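Local coordinates for DUF3216 domain-containing protein (Pyrococcus furiosus, PDB 2HJM) that is of unknown function but folds as a small all-helical protein of the DUF3216 family that packs against another copy of itself, at residues 55-60 and 74-79; 12-17 and 27-32. One frame throughout, in Å; residues are numbered along the deposited sequence.

Interaction 1: 55-60 and 74-79; sequences FLEGIL and TLLNEV
Leu56 opens the contact by laying its CB against CG1 of Val79, 3.9 Å away, while its CD1 reaches the other methyl of the same valine; the two side chains cross at about a right angle. Leu56 also meets Val13 of helix 6-18. Glu57 follows with the aliphatic part of its chain: CG sits 3.8 Å from CG1 of Val79 and just as near CD1 of Leu76, and the bend at chi2 carries the carboxylate off to Arg83, one turn beyond Val79, where OE2 forms a salt bridge. One turn after Leu56, Leu60 has the largest share of the contact on this helix. Its CG stands beside the backbone N (chi1 -67°), which sends CD1 over the backbone of the facing helix, 3.5 Å from CA of Leu76, and brings it 3.6 Å from CG2 of Val79. Behind that methyl, CB of Leu60 rests 4.0 Å from CD1 of Leu76. Val79 is thus gripped by three residues, CG1 by Leu56 and Glu57, CG2 by Leu56 and Leu60. The two helices run nearly antiparallel at 158°, their axes 9.4 Å apart. With no hydrogen bond between the segments, their cohesion rests on apolar burial, and the one carboxylate at this interface has its charge met by an arginine of helix 70-87.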
ATOM      1  N   PHE A  55       1.265  13.374  -5.823  1.00 40.99           N
ATOM      2  CA  PHE A  55       2.005  14.137  -6.809  1.00 40.21           C
ATOM      3  C   PHE A  55       1.982  13.424  -8.164  1.00 40.37           C
ATOM      4  O   PHE A  55       1.784  14.049  -9.207  1.00 39.51           O
ATOM      5  CB  PHE A  55       3.434  14.314  -6.308  1.00 40.68           C
ATOM      6  CG  PHE A  55       4.338  14.995  -7.277  1.00 42.22           C
ATOM      7  CD1 PHE A  55       5.401  14.310  -7.848  1.00 44.55           C
ATOM      8  CD2 PHE A  55       4.140  16.319  -7.622  1.00 42.82           C
ATOM      9  CE1 PHE A  55       6.255  14.941  -8.754  1.00 45.97           C
ATOM     10  CE2 PHE A  55       4.988  16.953  -8.526  1.00 43.43           C
ATOM     11  CZ  PHE A  55       6.044  16.265  -9.092  1.00 43.64           C
ATOM     12  N   LEU A  56       2.177  12.115  -8.155  1.00 40.55           N
ATOM     13  CA  LEU A  56       2.159  11.372  -9.396  1.00 41.76           C
ATOM     14  C   LEU A  56       0.755  11.392  -9.981  1.00 43.54           C
ATOM     15  O   LEU A  56       0.590  11.437 -11.201  1.00 43.92           O
ATOM     16  CB  LEU A  56       2.589   9.926  -9.166  1.00 41.45           C
ATOM     17  CG  LEU A  56       3.960   9.659  -8.552  1.00 42.33           C
ATOM     18  CD1 LEU A  56       4.149   8.156  -8.494  1.00 42.26           C
ATOM     19  CD2 LEU A  56       5.072  10.318  -9.364  1.00 42.79           C
ATOM     20  N   GLU A  57      -0.259  11.341  -9.117  1.00 46.06           N
ATOM     21  CA  GLU A  57      -1.645  11.361  -9.587  1.00 48.09           C
ATOM     22  C   GLU A  57      -1.841  12.643 -10.353  1.00 47.44           C
ATOM     23  O   GLU A  57      -2.301  12.614 -11.488  1.00 47.27           O
ATOM     24  CB  GLU A  57      -2.653  11.292  -8.427  1.00 51.34           C
ATOM     25  CG  GLU A  57      -3.277   9.906  -8.238  1.00 55.76           C
ATOM     26  CD  GLU A  57      -4.725   9.938  -7.740  1.00 58.70           C
ATOM     27  OE1 GLU A  57      -5.555  10.675  -8.313  1.00 59.31           O
ATOM     28  OE2 GLU A  57      -5.045   9.208  -6.784  1.00 60.10           O
ATOM     29  N   GLY A  58      -1.479  13.760  -9.721  1.00 47.20           N
ATOM     30  CA  GLY A  58      -1.591  15.060 -10.354  1.00 47.87           C
ATOM     31  C   GLY A  58      -0.915  15.058 -11.717  1.00 49.06           C
ATOM     32  O   GLY A  58      -1.457  15.573 -12.682  1.00 51.36           O
ATOM     33  N   ILE A  59       0.276  14.487 -11.816  1.00 48.79           N
ATOM     34  CA  ILE A  59       0.943  14.428 -13.102  1.00 49.11           C
ATOM     35  C   ILE A  59       0.137  13.546 -14.070  1.00 49.51           C
ATOM     36  O   ILE A  59      -0.299  14.000 -15.132  1.00 49.34           O
ATOM     37  CB  ILE A  59       2.361  13.871 -12.945  1.00 49.47           C
ATOM     38  CG1 ILE A  59       3.268  14.962 -12.372  1.00 51.13           C
ATOM     39  CG2 ILE A  59       2.880  13.367 -14.278  1.00 49.16           C
ATOM     40  CD1 ILE A  59       4.658  14.484 -11.984  1.00 52.86           C
ATOM     41  N   LEU A  60      -0.076  12.292 -13.693  1.00 49.43           N
ATOM     42  CA  LEU A  60      -0.825  11.370 -14.525  1.00 50.12           C
ATOM     43  C   LEU A  60      -2.198  11.874 -14.947  1.00 51.13           C
ATOM     44  O   LEU A  60      -2.695  11.508 -16.014  1.00 51.31           O
ATOM     45  CB  LEU A  60      -0.987  10.040 -13.807  1.00 50.87           C
ATOM     46  CG  LEU A  60       0.305   9.253 -13.600  1.00 51.33           C
ATOM     47  CD1 LEU A  60       0.017   7.989 -12.801  1.00 49.46           C
ATOM     48  CD2 LEU A  60       0.910   8.916 -14.963  1.00 50.55           C
ATOM     49  N   THR A  74      -3.820   3.093 -17.119  1.00 56.08           N
ATOM     50  CA  THR A  74      -3.344   1.893 -16.446  1.00 56.16           C
ATOM     51  C   THR A  74      -2.439   2.331 -15.294  1.00 55.45           C
ATOM     52  O   THR A  74      -2.589   1.878 -14.158  1.00 55.03           O
ATOM     53  CB  THR A  74      -2.579   0.995 -17.432  1.00 53.77           C
ATOM     54  N   LEU A  75      -1.524   3.244 -15.591  1.00 54.58           N
ATOM     55  CA  LEU A  75      -0.596   3.737 -14.587  1.00 54.94           C
ATOM     56  C   LEU A  75      -1.295   4.589 -13.519  1.00 55.34           C
ATOM     57  O   LEU A  75      -0.993   4.483 -12.333  1.00 56.50           O
ATOM     58  CB  LEU A  75       0.514   4.533 -15.273  1.00 54.65           C
ATOM     59  CG  LEU A  75       1.913   4.267 -14.723  1.00 54.20           C
ATOM     60  CD1 LEU A  75       2.123   2.781 -14.509  1.00 52.69           C
ATOM     61  CD2 LEU A  75       2.929   4.820 -15.693  1.00 54.59           C
ATOM     62  N   LEU A  76      -2.229   5.430 -13.944  1.00 54.94           N
ATOM     63  CA  LEU A  76      -2.967   6.270 -13.021  1.00 53.59           C
ATOM     64  C   LEU A  76      -3.695   5.414 -12.003  1.00 52.77           C
ATOM     65  O   LEU A  76      -3.682   5.711 -10.814  1.00 53.04           O
ATOM     66  CB  LEU A  76      -3.967   7.132 -13.782  1.00 55.14           C
ATOM     67  CG  LEU A  76      -4.867   8.013 -12.915  1.00 56.53           C
ATOM     68  CD1 LEU A  76      -4.081   8.645 -11.770  1.00 57.20           C
ATOM     69  CD2 LEU A  76      -5.493   9.077 -13.800  1.00 57.24           C
ATOM     70  N   ASN A  77      -4.333   4.349 -12.467  1.00 51.97           N
ATOM     71  CA  ASN A  77      -5.042   3.451 -11.566  1.00 50.61           C
ATOM     72  C   ASN A  77      -4.141   2.944 -10.424  1.00 49.54           C
ATOM     73  O   ASN A  77      -4.537   2.974  -9.262  1.00 49.02           O
ATOM     74  CB  ASN A  77      -5.603   2.278 -12.350  1.00 50.89           C
ATOM     75  N   GLU A  78      -2.934   2.491 -10.763  1.00 49.02           N
ATOM     76  CA  GLU A  78      -1.966   1.979  -9.779  1.00 49.65           C
ATOM     77  C   GLU A  78      -1.576   3.017  -8.696  1.00 48.65           C
ATOM     78  O   GLU A  78      -1.622   2.734  -7.487  1.00 45.56           O
ATOM     79  CB  GLU A  78      -0.695   1.481 -10.497  1.00 51.10           C
ATOM     80  CG  GLU A  78      -0.951   0.760 -11.807  1.00 53.12           C
ATOM     81  CD  GLU A  78       0.079  -0.318 -12.122  1.00 55.78           C
ATOM     82  OE1 GLU A  78       1.270  -0.165 -11.762  1.00 56.90           O
ATOM     83  OE2 GLU A  78      -0.304  -1.325 -12.757  1.00 56.76           O
ATOM     84  N   VAL A  79      -1.186   4.213  -9.130  1.00 47.55           N
ATOM     85  CA  VAL A  79      -0.835   5.248  -8.182  1.00 47.25           C
ATOM     86  C   VAL A  79      -2.034   5.466  -7.269  1.00 48.05           C
ATOM     87  O   VAL A  79      -1.894   5.553  -6.053  1.00 48.32           O
ATOM     88  CB  VAL A  79      -0.473   6.557  -8.890  1.00 45.87           C
ATOM     89  CG1 VAL A  79      -0.275   7.656  -7.877  1.00 47.56           C
ATOM     90  CG2 VAL A  79       0.809   6.376  -9.659  1.00 45.87           C
TER

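Interaction 2: 12-17 and 27-32; sequences KVKELC and KAIERF
Lys14 and Ile29 form the centre of this contact, and the lysine can be followed outward across the neighbouring helix. From CB, the first torsion places CG opposite the carbonyl carbon (chi1 -64°), and CG comes down on the isoleucine, 3.7 Å from CD1 of Ile29 and hardly farther from its CG2. The next carbon, CD, stays within touch of that CG2 but has already moved on to Glu30, lying 3.6 Å from its CG. A bend at chi3 then turns the end of the chain, CE still passing the same glutamate methylene, so that NZ of Lys14 arrives 2.9 Å from OE2 of Glu30. This is a hydrogen-bonded salt bridge, but a slanted one: the ammonium approaches OE2 on its anti side, 35° out of the carboxylate plane, and the two side chains cross at about a right angle. A long, weak ion pair with Glu11 gives the same ammonium a second acidic neighbour.

Beneath the salt bridge lies the apolar half of the interface. CD1 of Ile29 touches CG1 of Val13 at 3.9 Å as well as the lysine, and SG of Cys17, one turn after Val13, lies 4.3 Å from CD1 of Ile29. Val13 is backed by Leu60 of helix 45-63, so this side faces the protein interior, whereas Glu30 is exposed. Lys14 bridges the two environments, its methylenes roofing Ile29 and its charge kept at the surface. The axes run at 154°, 9.9 Å apart, and only nine residues separate the segments: the arrangement is that of an antiparallel helical hairpin, buried along one side and bordered by an interhelical salt bridge on the other, within an all-helical fold.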
ATOM      1  N   LYS A  12       8.319   3.850 -13.022  1.00 62.20           N
ATOM      2  CA  LYS A  12       7.505   3.635 -14.203  1.00 63.14           C
ATOM      3  C   LYS A  12       7.030   4.984 -14.717  1.00 62.76           C
ATOM      4  O   LYS A  12       7.305   5.350 -15.852  1.00 62.76           O
ATOM      5  CB  LYS A  12       6.304   2.746 -13.881  1.00 65.18           C
ATOM      6  CG  LYS A  12       6.651   1.273 -13.760  1.00 67.69           C
ATOM      7  CD  LYS A  12       7.131   0.726 -15.090  1.00 71.08           C
ATOM      8  CE  LYS A  12       7.645  -0.703 -14.960  1.00 74.36           C
ATOM      9  NZ  LYS A  12       8.879  -0.792 -14.114  1.00 76.56           N
ATOM     10  N   VAL A  13       6.346   5.740 -13.869  1.00 63.40           N
ATOM     11  CA  VAL A  13       5.833   7.042 -14.271  1.00 63.78           C
ATOM     12  C   VAL A  13       6.867   7.883 -15.001  1.00 64.11           C
ATOM     13  O   VAL A  13       6.573   8.432 -16.054  1.00 64.43           O
ATOM     14  CB  VAL A  13       5.266   7.830 -13.060  1.00 63.61           C
ATOM     15  CG1 VAL A  13       4.669   9.164 -13.522  1.00 61.74           C
ATOM     16  CG2 VAL A  13       4.193   6.999 -12.372  1.00 62.44           C
ATOM     17  N   LYS A  14       8.077   7.988 -14.464  1.00 64.79           N
ATOM     18  CA  LYS A  14       9.104   8.776 -15.142  1.00 65.61           C
ATOM     19  C   LYS A  14       9.320   8.216 -16.540  1.00 66.20           C
ATOM     20  O   LYS A  14       9.352   8.955 -17.525  1.00 66.10           O
ATOM     21  CB  LYS A  14      10.431   8.737 -14.384  1.00 66.12           C
ATOM     22  CG  LYS A  14      10.390   9.357 -13.009  1.00 67.74           C
ATOM     23  CD  LYS A  14      11.781   9.770 -12.558  1.00 69.12           C
ATOM     24  CE  LYS A  14      12.727   8.581 -12.495  1.00 71.30           C
ATOM     25  NZ  LYS A  14      14.115   9.006 -12.147  1.00 72.00           N
ATOM     26  N   GLU A  15       9.469   6.902 -16.625  1.00 66.20           N
ATOM     27  CA  GLU A  15       9.674   6.269 -17.909  1.00 67.01           C
ATOM     28  C   GLU A  15       8.585   6.733 -18.856  1.00 66.21           C
ATOM     29  O   GLU A  15       8.872   7.333 -19.884  1.00 65.67           O
ATOM     30  CB  GLU A  15       9.637   4.750 -17.769  1.00 69.15           C
ATOM     31  CG  GLU A  15       9.377   4.024 -19.080  1.00 74.34           C
ATOM     32  CD  GLU A  15       8.989   2.568 -18.877  1.00 77.62           C
ATOM     33  OE1 GLU A  15       9.897   1.743 -18.628  1.00 79.90           O
ATOM     34  OE2 GLU A  15       7.776   2.253 -18.951  1.00 78.67           O
ATOM     35  N   LEU A  16       7.334   6.469 -18.499  1.00 65.95           N
ATOM     36  CA  LEU A  16       6.205   6.863 -19.337  1.00 66.73           C
ATOM     37  C   LEU A  16       6.329   8.294 -19.868  1.00 67.15           C
ATOM     38  O   LEU A  16       5.972   8.570 -21.015  1.00 65.79           O
ATOM     39  CB  LEU A  16       4.897   6.734 -18.564  1.00 66.42           C
ATOM     40  CG  LEU A  16       3.684   7.094 -19.422  1.00 67.80           C
ATOM     41  CD1 LEU A  16       3.393   5.956 -20.396  1.00 68.52           C
ATOM     42  CD2 LEU A  16       2.485   7.351 -18.534  1.00 68.77           C
ATOM     43  N   CYS A  17       6.828   9.197 -19.026  1.00 67.92           N
ATOM     44  CA  CYS A  17       7.004  10.594 -19.414  1.00 68.85           C
ATOM     45  C   CYS A  17       7.992  10.680 -20.563  1.00 69.45           C
ATOM     46  O   CYS A  17       7.855  11.518 -21.453  1.00 70.08           O
ATOM     47  CB  CYS A  17       7.514  11.434 -18.233  1.00 68.92           C
ATOM     48  SG  CYS A  17       6.300  11.742 -16.909  1.00 67.99           S
ATOM     49  N   LYS A  27      12.084  14.947 -15.420  1.00 62.64           N
ATOM     50  CA  LYS A  27      13.158  15.592 -14.669  1.00 63.04           C
ATOM     51  C   LYS A  27      12.583  16.225 -13.395  1.00 62.46           C
ATOM     52  O   LYS A  27      13.235  16.239 -12.348  1.00 62.11           O
ATOM     53  CB  LYS A  27      13.831  16.659 -15.536  1.00 63.66           C
ATOM     54  N   ALA A  28      11.356  16.743 -13.509  1.00 61.78           N
ATOM     55  CA  ALA A  28      10.633  17.381 -12.403  1.00 60.66           C
ATOM     56  C   ALA A  28      10.341  16.391 -11.275  1.00 60.24           C
ATOM     57  O   ALA A  28      10.512  16.709 -10.095  1.00 59.54           O
ATOM     58  CB  ALA A  28       9.336  17.978 -12.914  1.00 60.05           C
ATOM     59  N   ILE A  29       9.884  15.195 -11.639  1.00 58.85           N
ATOM     60  CA  ILE A  29       9.609  14.166 -10.646  1.00 57.66           C
ATOM     61  C   ILE A  29      10.838  13.977  -9.764  1.00 57.27           C
ATOM     62  O   ILE A  29      10.767  14.124  -8.546  1.00 56.82           O
ATOM     63  CB  ILE A  29       9.263  12.816 -11.311  1.00 56.76           C
ATOM     64  CG1 ILE A  29       7.935  12.938 -12.057  1.00 57.31           C
ATOM     65  CG2 ILE A  29       9.191  11.709 -10.266  1.00 53.96           C
ATOM     66  CD1 ILE A  29       7.517  11.672 -12.797  1.00 57.88           C
ATOM     67  N   GLU A  30      11.969  13.656 -10.385  1.00 57.79           N
ATOM     68  CA  GLU A  30      13.204  13.455  -9.634  1.00 58.62           C
ATOM     69  C   GLU A  30      13.406  14.636  -8.697  1.00 57.47           C
ATOM     70  O   GLU A  30      13.648  14.461  -7.496  1.00 55.82           O
ATOM     71  CB  GLU A  30      14.400  13.323 -10.581  1.00 60.63           C
ATOM     72  CG  GLU A  30      14.334  12.104 -11.490  1.00 65.28           C
ATOM     73  CD  GLU A  30      15.407  12.113 -12.575  1.00 67.69           C
ATOM     74  OE1 GLU A  30      15.551  13.141 -13.277  1.00 69.14           O
ATOM     75  OE2 GLU A  30      16.098  11.088 -12.738  1.00 69.27           O
ATOM     76  N   ARG A  31      13.288  15.843  -9.243  1.00 55.99           N
ATOM     77  CA  ARG A  31      13.453  17.024  -8.417  1.00 56.23           C
ATOM     78  C   ARG A  31      12.507  16.896  -7.220  1.00 56.62           C
ATOM     79  O   ARG A  31      12.907  17.138  -6.086  1.00 57.24           O
ATOM     80  CB  ARG A  31      13.147  18.279  -9.217  1.00 53.69           C
ATOM     81  N   PHE A  32      11.264  16.482  -7.463  1.00 56.08           N
ATOM     82  CA  PHE A  32      10.296  16.341  -6.382  1.00 55.41           C
ATOM     83  C   PHE A  32      10.648  15.216  -5.385  1.00 55.92           C
ATOM     84  O   PHE A  32      10.711  15.447  -4.172  1.00 54.35           O
ATOM     85  CB  PHE A  32       8.883  16.130  -6.964  1.00 53.99           C
ATOM     86  CG  PHE A  32       7.791  16.097  -5.923  1.00 53.00           C
ATOM     87  CD1 PHE A  32       7.562  14.955  -5.164  1.00 52.95           C
ATOM     88  CD2 PHE A  32       7.038  17.233  -5.653  1.00 53.36           C
ATOM     89  CE1 PHE A  32       6.607  14.947  -4.153  1.00 52.30           C
ATOM     90  CE2 PHE A  32       6.079  17.233  -4.642  1.00 52.01           C
ATOM     91  CZ  PHE A  32       5.868  16.086  -3.892  1.00 52.15           C
TER

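From the N terminus, helix 6-18 turns back through a short connection into helix 23-34, and interaction 2 closes this first hairpin. The chain then passes through helix 38-43 into helix 45-63, which pairs with helix 70-87 in interaction 1, closing a second hairpin. The contacts therefore follow in series, neither nested nor crossed, with centres about 11 Å apart. Side chains weld the hairpins together: Ile59 CD1 packs 3.6 Å from Ile29 CG1, the rings of Phe55 and Phe32 stack, and Leu75 CD2 lies 3.8 Å from Leu16 CD2. Segments of both hairpins also pack against the second subunit, where Phe55 and Ile59 meet its Gly58 and Ala28 meets its Thr61.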